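Local structure of probable acetyltransferases (Chromobacterium violaceum, 3PZJ) at residues Gln184-Val187 / Asn192-Thr195; Gln103-Leu108 / Pro129-Thr134; Arg111-Ala116 / Leu151-Cys156. The protein is a probable acetyltransferase of the GNAT family, which may transfer the acetyl group of acetyl-CoA to protein N-termini beginning with serine or alanine. All coordinates share one frame; numbering follows the deposited sequence.

Interaction 1. Residues Gln184-Val187 / Asn192-Thr195; sequences QAMV and NRDT
A classic beta bulge, in which A185 and selenomethionine M186 both face R193, interrupts the hairpin of strands 177-188 and 191-201. The carbonyl O of R193 takes a nearly straight bond from M186 N at 3.3 Å and a weak one from A185 N, while R193 N returns a bond to M186 O (3.0 Å). Just before the bulge the chain turns a corner at Q184, whose backbone N gives its hydrogen to D194 OD1 at 2.8 Å, on the anti side of the carboxylate. N192 ND2 reaches the same D194 OD1 at 2.9 Å, so this oxygen is gripped from both faces, by Q184 N across the hairpin and by N192 of its own strand. N192 OD1 lies 3.3 Å from CG of Q184.

At the bulge itself, the M186 and R193 side chains run side by side in the same direction. With chi2 near anti (164°), M186 carries SE over one face of the R193 guanidinium, offset toward its rim, 3.8 Å from R193 NE. R193 is extended, and its NE donates in the guanidinium plane to T195 OG1 (3.0 Å), which fixes the rotation of the group. T195 OG1 also touches A185 CB.

D161 of strand 155-161 meets R193, and S162 bonds to the D194 backbone. M186 packs on P68 and on H117 of the second subunit, whose R154 hydrogen-bonds N192 OD1.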
loop_
_atom_site.group_PDB
_atom_site.type_symbol
_atom_site.label_atom_id
_atom_site.label_comp_id
_atom_site.label_asym_id
_atom_site.label_seq_id
_atom_site.Cartn_x
_atom_site.Cartn_y
_atom_site.Cartn_z
ATOM N N GLN A 184 -0.314 -4.192 -13.875
ATOM C CA GLN A 184 1.049 -4.736 -13.676
ATOM C C GLN A 184 1.573 -4.441 -12.251
ATOM O O GLN A 184 2.752 -4.102 -12.062
ATOM C CB GLN A 184 2.054 -4.214 -14.735
ATOM C CG GLN A 184 1.521 -4.463 -16.147
ATOM C CD GLN A 184 2.521 -4.174 -17.264
ATOM O OE1 GLN A 184 3.600 -3.593 -17.054
ATOM N NE2 GLN A 184 2.134 -4.536 -18.457
ATOM N N ALA A 185 0.720 -4.693 -11.276
ATOM C CA ALA A 185 1.042 -4.415 -9.881
ATOM C C ALA A 185 2.045 -5.416 -9.363
ATOM O O ALA A 185 2.976 -5.065 -8.573
ATOM C CB ALA A 185 -0.252 -4.460 -9.043
HETATM N N MSE A 186 1.878 -6.672 -9.792
HETATM C CA MSE A 186 2.757 -7.750 -9.348
HETATM C C MSE A 186 3.168 -8.762 -10.449
HETATM O O MSE A 186 2.558 -8.851 -11.486
HETATM C CB MSE A 186 2.051 -8.543 -8.198
HETATM C CG MSE A 186 1.780 -7.771 -6.976
HETATM SE SE MSE A 186 0.461 -8.579 -5.684
HETATM C CE MSE A 186 1.648 -10.024 -5.228
ATOM N N VAL A 187 4.227 -9.508 -10.178
ATOM C CA VAL A 187 4.528 -10.694 -10.937
ATOM C C VAL A 187 4.298 -11.862 -10.006
ATOM O O VAL A 187 4.989 -12.001 -8.977
ATOM C CB VAL A 187 5.978 -10.646 -11.454
ATOM C CG1 VAL A 187 6.384 -11.993 -12.144
ATOM C CG2 VAL A 187 6.092 -9.512 -12.445
ATOM N N ASN A 192 1.909 -11.913 -15.134
ATOM C CA ASN A 192 1.409 -10.635 -14.737
ATOM C C ASN A 192 0.203 -10.761 -13.797
ATOM O O ASN A 192 -0.648 -11.661 -13.937
ATOM C CB ASN A 192 0.977 -9.850 -15.966
ATOM C CG ASN A 192 0.457 -8.511 -15.593
ATOM O OD1 ASN A 192 1.259 -7.654 -15.259
ATOM N ND2 ASN A 192 -0.875 -8.293 -15.658
ATOM N N ARG A 193 0.126 -9.840 -12.851
ATOM C CA ARG A 193 -1.069 -9.633 -12.051
ATOM C C ARG A 193 -1.437 -8.173 -12.059
ATOM O O ARG A 193 -0.627 -7.361 -11.774
ATOM C CB ARG A 193 -0.867 -10.036 -10.608
ATOM C CG ARG A 193 -1.939 -9.486 -9.724
ATOM C CD ARG A 193 -2.154 -10.271 -8.454
ATOM N NE ARG A 193 -2.799 -9.463 -7.443
ATOM C CZ ARG A 193 -3.182 -9.858 -6.246
ATOM N NH1 ARG A 193 -3.748 -8.993 -5.468
ATOM N NH2 ARG A 193 -3.002 -11.071 -5.816
ATOM N N ASP A 194 -2.664 -7.879 -12.433
ATOM C CA ASP A 194 -3.282 -6.594 -12.224
ATOM C C ASP A 194 -4.167 -6.790 -11.035
ATOM O O ASP A 194 -4.930 -7.785 -10.922
ATOM C CB ASP A 194 -4.220 -6.199 -13.400
ATOM C CG ASP A 194 -3.522 -6.129 -14.766
ATOM O OD1 ASP A 194 -2.325 -5.882 -14.908
ATOM O OD2 ASP A 194 -4.221 -6.286 -15.723
ATOM N N THR A 195 -4.168 -5.830 -10.139
ATOM C CA THR A 195 -4.931 -5.931 -8.925
ATOM C C THR A 195 -6.161 -5.054 -8.899
ATOM O O THR A 195 -6.047 -3.902 -9.013
ATOM C CB THR A 195 -4.073 -5.529 -7.743
ATOM O OG1 THR A 195 -3.028 -6.465 -7.593
ATOM C CG2 THR A 195 -4.925 -5.473 -6.493
#

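Interaction 2. Residues Gln103-Leu108 / Pro129-Thr134; sequences QALGFL and PALRRT
L131 packs against L105 and G106 in a small buried contact between the turn that precedes helix 135-150 and the beginning of strand 106-114. One methyl does most of the work. L131 CD2 comes within 3.5 Å of L105 O and 3.9 Å of L105 C, which places it on the peptide link rather than deep among the atoms of the L105 side chain. The apolar part of the contact is L105 CB, 4.2 Å from L131 CD2. G106 has no side chain, and L131 CD2 approaches the backbone N of G106 to 4.3 Å. With CG anti to the backbone N (chi1 -174°), L131 stretches out from its turn across to the strand, and its CB is also near L105 O, at 4.0 Å.

The L105 carbonyl is nevertheless not left to the methyl alone, because S128 hydrogen-bonds it through OG, and L105 and S128 are further joined through their backbones. L105 and G106 are in turn tied by backbone bonds to V96 of the neighbouring strand 92-98. Both leucines meet L136 in the first turn of helix 135-150, and L131 touches V96 as well, so the methyl contact belongs to a larger apolar cluster.

Residues L131 to T134 form a type II beta turn, and T134 then takes the N-cap position of helix 135-150. L131 thus links this loop to the sheet at L105, G106 and V96. By topology and family, the loop from strand 119-127 into helix 135-150 probably corresponds to the one whose backbone amides, with the helix N-terminus, usually hold the pyrophosphate of acetyl-CoA in GNAT enzymes, although no cofactor is bound here.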
loop_
_atom_site.group_PDB
_atom_site.type_symbol
_atom_site.label_atom_id
_atom_site.label_comp_id
_atom_site.label_asym_id
_atom_site.label_seq_id
_atom_site.Cartn_x
_atom_site.Cartn_y
_atom_site.Cartn_z
ATOM N N GLN A 103 -12.750 -26.858 15.353
ATOM C CA GLN A 103 -12.518 -27.424 14.027
ATOM C C GLN A 103 -12.302 -26.306 13.012
ATOM O O GLN A 103 -13.218 -25.555 12.695
ATOM C CB GLN A 103 -13.670 -28.338 13.572
ATOM C CG GLN A 103 -13.464 -28.837 12.149
ATOM C CD GLN A 103 -14.156 -30.133 11.757
ATOM O OE1 GLN A 103 -14.317 -31.065 12.565
ATOM N NE2 GLN A 103 -14.528 -30.213 10.468
ATOM N N ALA A 104 -11.077 -26.203 12.516
ATOM C CA ALA A 104 -10.687 -25.135 11.567
ATOM C C ALA A 104 -11.390 -25.356 10.284
ATOM O O ALA A 104 -11.320 -26.440 9.780
ATOM C CB ALA A 104 -9.170 -25.156 11.332
ATOM N N LEU A 105 -12.143 -24.370 9.786
ATOM C CA LEU A 105 -12.802 -24.464 8.468
ATOM C C LEU A 105 -12.184 -23.568 7.374
ATOM O O LEU A 105 -12.533 -23.651 6.209
ATOM C CB LEU A 105 -14.240 -24.041 8.594
ATOM C CG LEU A 105 -15.056 -24.827 9.595
ATOM C CD1 LEU A 105 -16.403 -24.072 9.704
ATOM C CD2 LEU A 105 -15.163 -26.257 9.070
ATOM N N GLY A 106 -11.246 -22.727 7.776
ATOM C CA GLY A 106 -10.380 -21.947 6.845
ATOM C C GLY A 106 -9.786 -20.820 7.648
ATOM O O GLY A 106 -9.905 -20.815 8.879
ATOM N N PHE A 107 -9.188 -19.867 6.960
ATOM C CA PHE A 107 -8.625 -18.711 7.601
ATOM C C PHE A 107 -8.749 -17.453 6.788
ATOM O O PHE A 107 -9.069 -17.503 5.657
ATOM C CB PHE A 107 -7.190 -18.937 8.056
ATOM C CG PHE A 107 -6.198 -19.109 6.946
ATOM C CD1 PHE A 107 -5.382 -18.091 6.596
ATOM C CD2 PHE A 107 -6.064 -20.298 6.296
ATOM C CE1 PHE A 107 -4.483 -18.251 5.632
ATOM C CE2 PHE A 107 -5.167 -20.457 5.325
ATOM C CZ PHE A 107 -4.383 -19.442 4.986
ATOM N N LEU A 108 -8.528 -16.332 7.461
ATOM C CA LEU A 108 -8.540 -14.996 6.894
ATOM C C LEU A 108 -8.056 -13.977 7.915
ATOM O O LEU A 108 -7.838 -14.301 9.007
ATOM C CB LEU A 108 -9.920 -14.624 6.380
ATOM C CG LEU A 108 -10.902 -14.060 7.352
ATOM C CD1 LEU A 108 -12.037 -13.378 6.638
ATOM C CD2 LEU A 108 -11.366 -15.065 8.284
ATOM N N PRO A 129 -13.684 -25.709 0.674
ATOM C CA PRO A 129 -14.903 -25.767 -0.165
ATOM C C PRO A 129 -16.234 -25.856 0.659
ATOM O O PRO A 129 -17.217 -25.207 0.358
ATOM C CB PRO A 129 -14.648 -26.995 -1.064
ATOM C CG PRO A 129 -13.092 -27.132 -1.073
ATOM C CD PRO A 129 -12.644 -26.672 0.296
ATOM N N ALA A 130 -16.218 -26.597 1.754
ATOM C CA ALA A 130 -17.353 -26.730 2.620
ATOM C C ALA A 130 -17.823 -25.408 3.197
ATOM O O ALA A 130 -18.994 -25.262 3.579
ATOM C CB ALA A 130 -17.033 -27.715 3.747
ATOM N N LEU A 131 -16.902 -24.457 3.298
ATOM C CA LEU A 131 -17.201 -23.118 3.840
ATOM C C LEU A 131 -17.604 -22.140 2.743
ATOM O O LEU A 131 -18.522 -21.366 2.918
ATOM C CB LEU A 131 -15.996 -22.594 4.562
ATOM C CG LEU A 131 -16.073 -21.261 5.337
ATOM C CD1 LEU A 131 -17.029 -21.390 6.489
ATOM C CD2 LEU A 131 -14.706 -20.944 5.850
ATOM N N ARG A 132 -16.923 -22.184 1.610
ATOM C CA ARG A 132 -17.187 -21.226 0.550
ATOM C C ARG A 132 -18.664 -21.083 0.337
ATOM O O ARG A 132 -19.426 -22.071 0.428
ATOM C CB ARG A 132 -16.559 -21.671 -0.773
ATOM C CG ARG A 132 -15.060 -21.650 -0.801
ATOM C CD ARG A 132 -14.557 -20.371 -1.436
ATOM N NE ARG A 132 -14.373 -20.470 -2.882
ATOM C CZ ARG A 132 -13.758 -19.537 -3.619
ATOM N NH1 ARG A 132 -13.598 -19.694 -4.941
ATOM N NH2 ARG A 132 -13.297 -18.428 -3.040
ATOM N N ARG A 133 -19.091 -19.859 0.044
ATOM C CA ARG A 133 -20.463 -19.641 -0.479
ATOM C C ARG A 133 -21.590 -20.127 0.472
ATOM O O ARG A 133 -22.705 -20.507 -0.001
ATOM C CB ARG A 133 -20.592 -20.296 -1.884
ATOM N N THR A 134 -21.294 -20.077 1.780
ATOM C CA THR A 134 -22.209 -20.442 2.893
ATOM C C THR A 134 -22.369 -19.294 3.822
ATOM O O THR A 134 -21.622 -18.290 3.740
ATOM C CB THR A 134 -21.640 -21.599 3.762
ATOM O OG1 THR A 134 -20.422 -21.147 4.395
ATOM C CG2 THR A 134 -21.399 -22.835 2.912
#

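Interaction 3. Residues Arg111-Ala116 / Leu151-Cys156; sequences RQMVQA and LGYRRC
Y153 brings the hydroxyl end of its ring up to selenomethionine M113, V114 and Q115, at the far end of strand 106-114. Q115 CG lies 3.5 Å from Y153 OH, and V114 O is 4.2 Å from Y153 CE1, approaching the ring obliquely. M113 is modelled in two conformers; in the one described here it crosses Y153 at about a right angle, with M113 CG in apolar contact with Y153 CZ at 4.0 Å. With CG beside the backbone N (chi1 -71°), the tyrosine ring is carried across from its own segment to the other.

The polar ends look past one another to a third piece of chain. Y153 OH hydrogen-bonds G27 O, while Q115 NE2 bonds A26 O, so the loop at A26 and G27 fixes both side chains. G152, at positive phi in a Schellman motif, ends helix 135-150 and turns the chain so that Y153 follows at once.

Strand 119-127 lies between the two strands: I120 touches M113, Y153 and C156, and G118, just ahead of it, bonds the R154 backbone. Strand 155-161 then begins at R155, whose NH1 reaches R183 O of the second subunit.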
loop_
_atom_site.group_PDB
_atom_site.type_symbol
_atom_site.label_atom_id
_atom_site.label_comp_id
_atom_site.label_asym_id
_atom_site.label_seq_id
_atom_site.Cartn_x
_atom_site.Cartn_y
_atom_site.Cartn_z
ATOM N N ARG A 111 -4.400 -7.348 6.633
ATOM C CA ARG A 111 -3.044 -7.019 6.301
ATOM C C ARG A 111 -2.953 -5.567 5.959
ATOM O O ARG A 111 -3.968 -4.832 5.873
ATOM C CB ARG A 111 -2.538 -7.850 5.138
ATOM C CG ARG A 111 -3.393 -7.614 3.861
ATOM C CD ARG A 111 -3.039 -8.676 2.737
ATOM N NE ARG A 111 -1.625 -8.656 2.445
ATOM C CZ ARG A 111 -1.006 -7.855 1.549
ATOM N NH1 ARG A 111 -1.673 -6.993 0.785
ATOM N NH2 ARG A 111 0.324 -7.915 1.395
ATOM N N GLN A 112 -1.727 -5.132 5.822
ATOM C CA GLN A 112 -1.446 -3.708 5.548
ATOM C C GLN A 112 -2.218 -2.799 6.560
ATOM O O GLN A 112 -2.815 -1.830 6.151
ATOM C CB GLN A 112 -1.804 -3.348 4.077
ATOM C CG GLN A 112 -1.030 -4.118 3.032
ATOM C CD GLN A 112 0.417 -3.762 3.059
ATOM O OE1 GLN A 112 1.268 -4.529 3.547
ATOM N NE2 GLN A 112 0.718 -2.614 2.567
HETATM N N MSE A 113 -2.233 -3.158 7.843
HETATM C CA MSE A 113 -2.842 -2.327 8.871
HETATM C C MSE A 113 -1.988 -1.047 9.017
HETATM O O MSE A 113 -0.710 -1.113 9.173
HETATM C CB MSE A 113 -2.903 -3.074 10.200
HETATM C CG MSE A 113 -3.212 -2.200 11.389
HETATM SE SE MSE A 113 -3.246 -3.288 12.963
HETATM C CE MSE A 113 -4.534 -4.686 12.443
ATOM N N VAL A 114 -2.638 0.093 8.923
ATOM C CA VAL A 114 -2.020 1.390 9.134
ATOM C C VAL A 114 -2.841 2.102 10.178
ATOM O O VAL A 114 -3.763 2.863 9.877
ATOM C CB VAL A 114 -1.872 2.259 7.811
ATOM C CG1 VAL A 114 -0.971 3.483 8.072
ATOM C CG2 VAL A 114 -1.378 1.364 6.607
ATOM N N GLN A 115 -2.521 1.843 11.429
ATOM C CA GLN A 115 -3.307 2.411 12.531
ATOM C C GLN A 115 -3.403 3.894 12.470
ATOM O O GLN A 115 -4.496 4.460 12.654
ATOM C CB GLN A 115 -2.735 2.026 13.930
ATOM C CG GLN A 115 -2.750 0.539 14.155
ATOM C CD GLN A 115 -2.176 0.153 15.441
ATOM O OE1 GLN A 115 -1.043 -0.315 15.490
ATOM N NE2 GLN A 115 -2.893 0.409 16.515
ATOM N N ALA A 116 -2.297 4.545 12.126
ATOM C CA ALA A 116 -2.232 6.040 12.113
ATOM C C ALA A 116 -3.193 6.675 11.101
ATOM O O ALA A 116 -3.605 7.793 11.283
ATOM C CB ALA A 116 -0.744 6.548 11.898
ATOM N N LEU A 151 -12.964 -0.694 15.802
ATOM C CA LEU A 151 -11.601 -0.368 16.257
ATOM C C LEU A 151 -11.173 0.986 15.757
ATOM O O LEU A 151 -10.032 1.414 16.041
ATOM C CB LEU A 151 -10.566 -1.418 15.784
ATOM C CG LEU A 151 -10.342 -2.658 16.704
ATOM C CD1 LEU A 151 -11.630 -3.087 17.430
ATOM C CD2 LEU A 151 -9.672 -3.801 15.927
ATOM N N GLY A 152 -12.073 1.656 15.049
ATOM C CA GLY A 152 -11.820 2.987 14.565
ATOM C C GLY A 152 -11.210 3.137 13.195
ATOM O O GLY A 152 -10.779 4.250 12.805
ATOM N N TYR A 153 -11.211 2.038 12.435
ATOM C CA TYR A 153 -10.769 2.095 10.989
ATOM C C TYR A 153 -11.783 2.883 10.181
ATOM O O TYR A 153 -13.038 2.805 10.413
ATOM C CB TYR A 153 -10.403 0.685 10.396
ATOM C CG TYR A 153 -9.119 0.182 10.978
ATOM C CD1 TYR A 153 -7.884 0.518 10.403
ATOM C CD2 TYR A 153 -9.122 -0.500 12.182
ATOM C CE1 TYR A 153 -6.685 0.079 10.977
ATOM C CE2 TYR A 153 -7.945 -0.891 12.824
ATOM C CZ TYR A 153 -6.732 -0.538 12.238
ATOM O OH TYR A 153 -5.634 -0.972 12.840
ATOM N N ARG A 154 -11.269 3.670 9.253
ATOM C CA ARG A 154 -12.071 4.503 8.316
ATOM C C ARG A 154 -12.264 3.870 6.941
ATOM O O ARG A 154 -13.199 4.196 6.243
ATOM C CB ARG A 154 -11.364 5.859 8.100
ATOM C CG ARG A 154 -11.296 6.694 9.315
ATOM C CD ARG A 154 -10.657 8.032 9.059
ATOM N NE ARG A 154 -11.536 8.850 8.327
ATOM C CZ ARG A 154 -11.282 9.459 7.183
ATOM N NH1 ARG A 154 -10.165 9.281 6.538
ATOM N NH2 ARG A 154 -12.250 10.205 6.637
ATOM N N ARG A 155 -11.389 2.958 6.567
ATOM C CA ARG A 155 -11.351 2.390 5.241
ATOM C C ARG A 155 -10.908 0.905 5.378
ATOM O O ARG A 155 -9.861 0.645 5.998
ATOM C CB ARG A 155 -10.280 3.151 4.435
ATOM C CG ARG A 155 -9.998 2.576 3.036
ATOM C CD ARG A 155 -8.736 3.161 2.410
ATOM N NE ARG A 155 -8.372 2.501 1.172
ATOM C CZ ARG A 155 -9.105 2.519 0.023
ATOM N NH1 ARG A 155 -10.184 3.261 -0.134
ATOM N NH2 ARG A 155 -8.735 1.775 -0.981
ATOM N N CYS A 156 -11.661 -0.023 4.808
ATOM C CA CYS A 156 -11.396 -1.422 4.787
ATOM C C CYS A 156 -11.176 -1.894 3.317
ATOM O O CYS A 156 -12.148 -1.652 2.658
ATOM C CB CYS A 156 -12.447 -2.285 5.492
ATOM S SG CYS A 156 -12.409 -2.192 7.294
#

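Strand 106-114 enters first, taking part in interaction 2 at its start and in interaction 3 at its end, some 25 Å away between centres and on opposite sides of the chain's centre. Interaction 2 closes a loop over strand 119-127 at the turn before helix 135-150; interaction 3 closes after that helix, where strand 155-161 begins. Their segments alternate, so these two loops cross. Interaction 1 follows in series, closing the hairpin of strands 177-188 and 191-201, late in the chain. All three reach one sheet, strand 191-201 lying next to 155-161. Interactions 1 and 3 both touch the second subunit.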